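Local coordinates for putative sensory box/GGDEF family protein (Vibrio parahaemolyticus, PDB 3LID) that probably makes cyclic di-GMP from two GTP molecules through its GGDEF domain, under control of the extracellular sensor domain described here, at residues R111-R116 with E136-K141; K195-F199 with Y210-I214. All coordinates share one frame; numbering follows the deposited sequence.

Interaction 1 of 2, residues R111-R116 with E136-K141; sequences RDKSAR and ELERDK. With PO4 (phosphate ion), chain C.
Arg116 and Glu136 run past each other in opposite directions and join in a salt bridge. Arg116 NH2 lies 2.8 Å from Glu136 OE2, and the N-H points almost straight at it (165°). OE2 is met on its anti side, close to the guanidinium plane. Bends at chi2 and chi3 fold the Arg116 chain back, which also turns NH1 to a bound phosphate ion. NH1 meets phosphate O4 at 2.8 Å, and NH2 adds a weak bond to the same oxygen. The backbone N of Arg139 donates to O4 as well, at 2.9 Å, so two good bonds and a weaker one hold this oxygen. Arg139 CG lies over one face of the Arg116 guanidinium, toward its rim. Lys113 reaches the ion from another side, with NZ 2.7 Å from phosphate O2. Arg83, Tyr118, Arg153 and Asn171 complete the shell of donors. This ring of donors is the tight part of the contact.

The far end opens to solvent on the side of Asp140 and Lys141. Arg111 itself is buried, with its NE in a salt bridge to Glu91. Arg111 NH1 bonds Asp140 OD1 at 2.7 Å, but the hydrogen bond is bent (144°), and the donor lies above the carboxylate plane. The two flat groups stand 58° apart. A water accepts from Arg111 NH2 and lies 2.7 Å from phosphate O1, so Arg111 reaches the ion indirectly. Lys141 is exposed and offers only slight aliphatic contact to Arg111.

The phosphate probably came from the crystallisation liquor. Its position is consistent with an anion-binding pocket, between the loop before helix 117-124, strand 131-140 and the central strands 79-86 and 163-173 of the seven-stranded sheet. Such a sheet with covering loops and helices is the ligand-pocket layout of a PDC (Cache) sensor domain.

Interaction 2 of 2, residues K195-F199 with Y210-I214; sequences KHKGF and YGDII. With EDO (1,2-ethanediol), chain H.
Asp212 CG sits between its own backbone N and carbonyl carbon (chi1 42°), which turns the carboxylate toward Lys195. The lysine chain bends at chi3 (-71°) and comes from the opposite direction. The two groups form a salt bridge, with Lys195 NZ 2.7 Å from Asp212 OD2. The ammonium uses the syn lone pair of that oxygen. A bound 1,2-ethanediol, probably from the crystallisation liquor, completes a small polar cluster. Its O1 donates to Asp212 OD1 at 2.8 Å. Lys195 NZ also donates to both diol oxygens. The diol thus bridges the lysine and the second carboxylate oxygen. Lys197 crosses Asp212 at about a right angle. Its CD lies 3.1 Å from Asp212 OD2, while its charged end stays further off.

The apolar half of the contact is the Phe199 ring. One face lies against the Gly211-Asp212 peptide, with Phe199 CE1 3.4 Å from Gly211 C. Asp212 CB makes a CH-pi contact over the same face, 3.8 Å from the ring centroid. The ring and carboxylate planes are nearly parallel, 16° apart. Gly211 has no side chain, so the ring lies close to the backbone.

Each partner is a turn of the chain. Residues 195-198 form a type I beta turn between strands 189-195 and 200-202. The backbone of 210-214 also folds back, with Tyr210 O accepting from both Ile213 N and Ile214 N. Gly198 pairs through its backbone with Phe222, and Lys197 O accepts from Asn221. The contact therefore holds the hairpin turn of the six-stranded sheet against the loop that leads from strand 200-202 to helix 222-225.

How the interactions relate
Interaction 1 is partly buried and belongs to the seven-stranded sheet. Interaction 2 is a surface contact at a hairpin of the six-stranded sheet. They share no strand or helix, and their centres are about 20 Å apart. They still meet through packing: Leu137 CD1 of 136-141 is 3.8 Å from Ile213 CG1 of 210-214. The diol of interaction 2 also bonds to Ile135 O, just before 136-141. Interaction 1 has two salt bridges across its segments and interaction 2 has one; each also holds a small bound molecule. Interaction 1 gathers several cationic side chains around an anion, whereas interaction 2 sets its ion pair beside an aromatic ring with one face against the backbone.

Interaction 1 of 2, residues R111-R116 with E136-K141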
# COMPACT_ATOMS: atom_id res chain seq x y z
N ARG A 111 9.32 7.84 -19.26
CA ARG A 111 10.20 8.85 -18.67
C ARG A 111 11.48 8.24 -18.14
O ARG A 111 11.58 7.03 -17.90
CB ARG A 111 9.52 9.47 -17.46
CG ARG A 111 8.34 10.39 -17.80
CD ARG A 111 6.98 9.65 -17.86
NE ARG A 111 6.67 8.60 -16.86
CZ ARG A 111 5.98 8.74 -15.72
NH1 ARG A 111 5.47 9.93 -15.32
NH2 ARG A 111 5.79 7.69 -14.98
N ASP A 112 12.47 9.12 -17.99
CA ASP A 112 13.72 8.70 -17.34
C ASP A 112 13.56 8.84 -15.82
O ASP A 112 13.44 9.95 -15.30
CB ASP A 112 14.80 9.71 -17.82
CG ASP A 112 16.11 9.51 -17.17
OD1 ASP A 112 16.29 8.65 -16.27
OD2 ASP A 112 17.01 10.23 -17.63
N LYS A 113 13.57 7.69 -15.10
CA LYS A 113 13.35 7.65 -13.65
C LYS A 113 14.64 7.52 -12.89
O LYS A 113 14.67 7.19 -11.70
CB LYS A 113 12.46 6.47 -13.31
CG LYS A 113 11.08 6.68 -13.84
CD LYS A 113 10.25 7.63 -12.93
CE LYS A 113 8.93 7.98 -13.60
NZ LYS A 113 7.99 8.73 -12.64
N SER A 114 15.76 7.74 -13.61
CA SER A 114 17.04 7.48 -12.97
C SER A 114 17.37 8.34 -11.75
O SER A 114 18.25 7.90 -10.93
CB SER A 114 18.17 7.52 -13.99
OG SER A 114 18.29 8.86 -14.46
N ALA A 115 16.73 9.51 -11.58
CA ALA A 115 17.01 10.36 -10.41
C ALA A 115 16.26 9.90 -9.15
O ALA A 115 16.60 10.34 -8.03
CB ALA A 115 16.64 11.79 -10.70
N ARG A 116 15.33 8.97 -9.30
CA ARG A 116 14.53 8.56 -8.16
C ARG A 116 15.29 7.65 -7.23
O ARG A 116 16.01 6.75 -7.67
CB ARG A 116 13.31 7.81 -8.64
CG ARG A 116 12.27 8.81 -9.33
CD ARG A 116 11.70 9.87 -8.39
NE ARG A 116 10.77 9.26 -7.37
CZ ARG A 116 9.51 8.90 -7.64
NH1 ARG A 116 8.97 9.04 -8.89
NH2 ARG A 116 8.76 8.34 -6.62
N GLU A 136 5.57 5.51 -0.86
CA GLU A 136 5.99 6.86 -1.30
C GLU A 136 5.06 7.28 -2.41
O GLU A 136 4.63 6.44 -3.26
CB GLU A 136 7.41 6.75 -1.86
CG GLU A 136 7.93 8.00 -2.47
CD GLU A 136 9.38 7.75 -2.90
OE1 GLU A 136 10.27 7.75 -2.03
OE2 GLU A 136 9.66 7.55 -4.09
N LEU A 137 4.72 8.56 -2.41
CA LEU A 137 3.74 9.06 -3.41
C LEU A 137 4.36 8.98 -4.81
O LEU A 137 5.56 9.19 -5.00
CB LEU A 137 3.45 10.54 -3.12
CG LEU A 137 2.78 10.72 -1.75
CD1 LEU A 137 2.60 12.18 -1.31
CD2 LEU A 137 1.40 10.08 -1.81
N GLU A 138 3.52 8.70 -5.79
CA GLU A 138 3.96 8.74 -7.21
C GLU A 138 4.29 10.15 -7.72
O GLU A 138 3.67 11.14 -7.28
CB GLU A 138 2.87 8.18 -8.06
CG GLU A 138 2.76 6.65 -7.80
CD GLU A 138 1.74 5.93 -8.71
OE1 GLU A 138 0.88 6.59 -9.28
OE2 GLU A 138 1.78 4.65 -8.90
N ARG A 139 5.26 10.20 -8.63
CA ARG A 139 5.60 11.49 -9.26
C ARG A 139 5.75 11.30 -10.78
O ARG A 139 6.01 10.19 -11.28
CB ARG A 139 6.97 11.98 -8.73
CG ARG A 139 6.87 12.41 -7.21
CD ARG A 139 8.22 12.91 -6.61
NE ARG A 139 7.93 13.34 -5.22
CZ ARG A 139 7.73 14.56 -4.75
NH1 ARG A 139 7.79 15.66 -5.53
NH2 ARG A 139 7.48 14.69 -3.42
N ASP A 140 5.61 12.45 -11.49
CA ASP A 140 5.84 12.55 -12.98
C ASP A 140 6.84 13.69 -13.11
O ASP A 140 6.52 14.82 -12.73
CB ASP A 140 4.57 13.05 -13.69
CG ASP A 140 3.40 12.14 -13.59
OD1 ASP A 140 3.55 10.89 -13.61
OD2 ASP A 140 2.25 12.69 -13.60
N LYS A 141 8.01 13.40 -13.70
CA LYS A 141 9.10 14.41 -13.87
C LYS A 141 9.35 15.15 -12.57
O LYS A 141 9.43 16.40 -12.51
CB LYS A 141 8.69 15.36 -15.01
CG LYS A 141 8.76 14.59 -16.34
CD LYS A 141 8.20 15.42 -17.48
CE LYS A 141 9.19 15.40 -18.58
NZ LYS A 141 10.25 16.23 -17.96
P PO4 C . 6.52 6.51 -9.85
O1 PO4 C . 5.24 6.66 -10.69
O2 PO4 C . 7.65 6.67 -10.88
O3 PO4 C . 6.63 5.15 -9.22
O4 PO4 C . 6.61 7.61 -8.80
O HOH W 1 4.32 8.34 -12.58
O HOH W 2 12.15 7.48 -4.96

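Interaction 2 of 2, residues K195-F199 with Y210-I214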
# COMPACT_ATOMS: atom_id res chain seq x y z
N LYS A 195 2.29 5.29 9.62
CA LYS A 195 3.60 4.77 9.36
C LYS A 195 4.52 4.81 10.56
O LYS A 195 4.20 5.42 11.59
CB LYS A 195 4.29 5.67 8.29
CG LYS A 195 3.50 5.47 6.95
CD LYS A 195 4.42 6.10 5.83
CE LYS A 195 4.39 7.64 6.02
NZ LYS A 195 5.28 8.30 4.85
N HIS A 196 5.66 4.19 10.42
CA HIS A 196 6.67 4.14 11.47
C HIS A 196 7.08 5.55 11.92
O HIS A 196 7.47 5.79 13.12
CB HIS A 196 7.87 3.41 10.84
CG HIS A 196 9.08 3.36 11.70
ND1 HIS A 196 9.07 2.77 12.95
CD2 HIS A 196 10.34 3.80 11.48
CE1 HIS A 196 10.28 2.88 13.47
NE2 HIS A 196 11.07 3.48 12.61
N LYS A 197 7.05 6.48 10.95
CA LYS A 197 7.34 7.91 11.27
C LYS A 197 6.21 8.67 11.91
O LYS A 197 6.41 9.84 12.23
CB LYS A 197 7.66 8.68 9.99
CG LYS A 197 6.30 8.84 9.08
CD LYS A 197 7.26 9.62 7.94
CE LYS A 197 8.64 9.09 7.80
NZ LYS A 197 9.92 10.06 7.69
N GLY A 198 5.03 8.07 12.12
CA GLY A 198 3.92 8.73 12.80
C GLY A 198 2.85 9.39 11.95
O GLY A 198 1.78 9.73 12.40
N PHE A 199 3.11 9.51 10.62
CA PHE A 199 2.16 10.16 9.79
C PHE A 199 1.17 9.16 9.18
O PHE A 199 1.51 7.97 9.04
CB PHE A 199 2.91 10.90 8.64
CG PHE A 199 3.66 12.12 9.14
CD1 PHE A 199 2.93 13.26 9.45
CD2 PHE A 199 5.02 12.09 9.25
CE1 PHE A 199 3.65 14.41 9.92
CE2 PHE A 199 5.75 13.26 9.74
CZ PHE A 199 4.97 14.36 10.04
N TYR A 210 -0.62 12.16 4.97
CA TYR A 210 0.65 12.54 4.33
C TYR A 210 1.16 13.88 4.85
O TYR A 210 1.72 14.72 4.08
CB TYR A 210 0.54 12.66 2.79
CG TYR A 210 -0.41 11.69 2.17
CD1 TYR A 210 -0.25 10.30 2.35
CD2 TYR A 210 -1.42 12.12 1.30
CE1 TYR A 210 -1.14 9.41 1.73
CE2 TYR A 210 -2.31 11.24 0.68
CZ TYR A 210 -2.13 9.88 0.87
OH TYR A 210 -2.96 8.97 0.32
N GLY A 211 1.14 13.98 6.19
CA GLY A 211 1.64 15.21 6.84
C GLY A 211 3.12 15.37 6.72
O GLY A 211 3.64 16.43 7.11
N ASP A 212 3.85 14.36 6.27
CA ASP A 212 5.28 14.45 6.08
C ASP A 212 5.55 15.13 4.71
O ASP A 212 6.66 15.54 4.42
CB ASP A 212 6.03 13.10 6.20
CG ASP A 212 5.28 11.91 5.51
OD1 ASP A 212 4.11 12.10 5.09
OD2 ASP A 212 5.91 10.87 5.45
N ILE A 213 4.51 15.21 3.92
CA ILE A 213 4.63 15.80 2.54
C ILE A 213 3.86 17.09 2.39
O ILE A 213 4.36 17.97 1.71
CB ILE A 213 4.06 14.83 1.48
CG1 ILE A 213 4.74 13.46 1.60
CG2 ILE A 213 4.33 15.39 0.02
CD1 ILE A 213 6.24 13.38 1.57
N ILE A 214 2.66 17.19 2.95
CA ILE A 214 1.78 18.33 2.82
C ILE A 214 1.88 19.19 4.06
O ILE A 214 1.39 18.79 5.14
CB ILE A 214 0.32 17.83 2.64
CG1 ILE A 214 0.23 16.90 1.45
CG2 ILE A 214 -0.76 18.94 2.55
CD1 ILE A 214 -1.16 16.64 1.19
C1 EDO H . 3.53 9.95 2.19
O1 EDO H . 3.10 9.94 3.61
C2 EDO H . 3.36 8.55 1.64
O2 EDO H . 4.35 7.70 2.25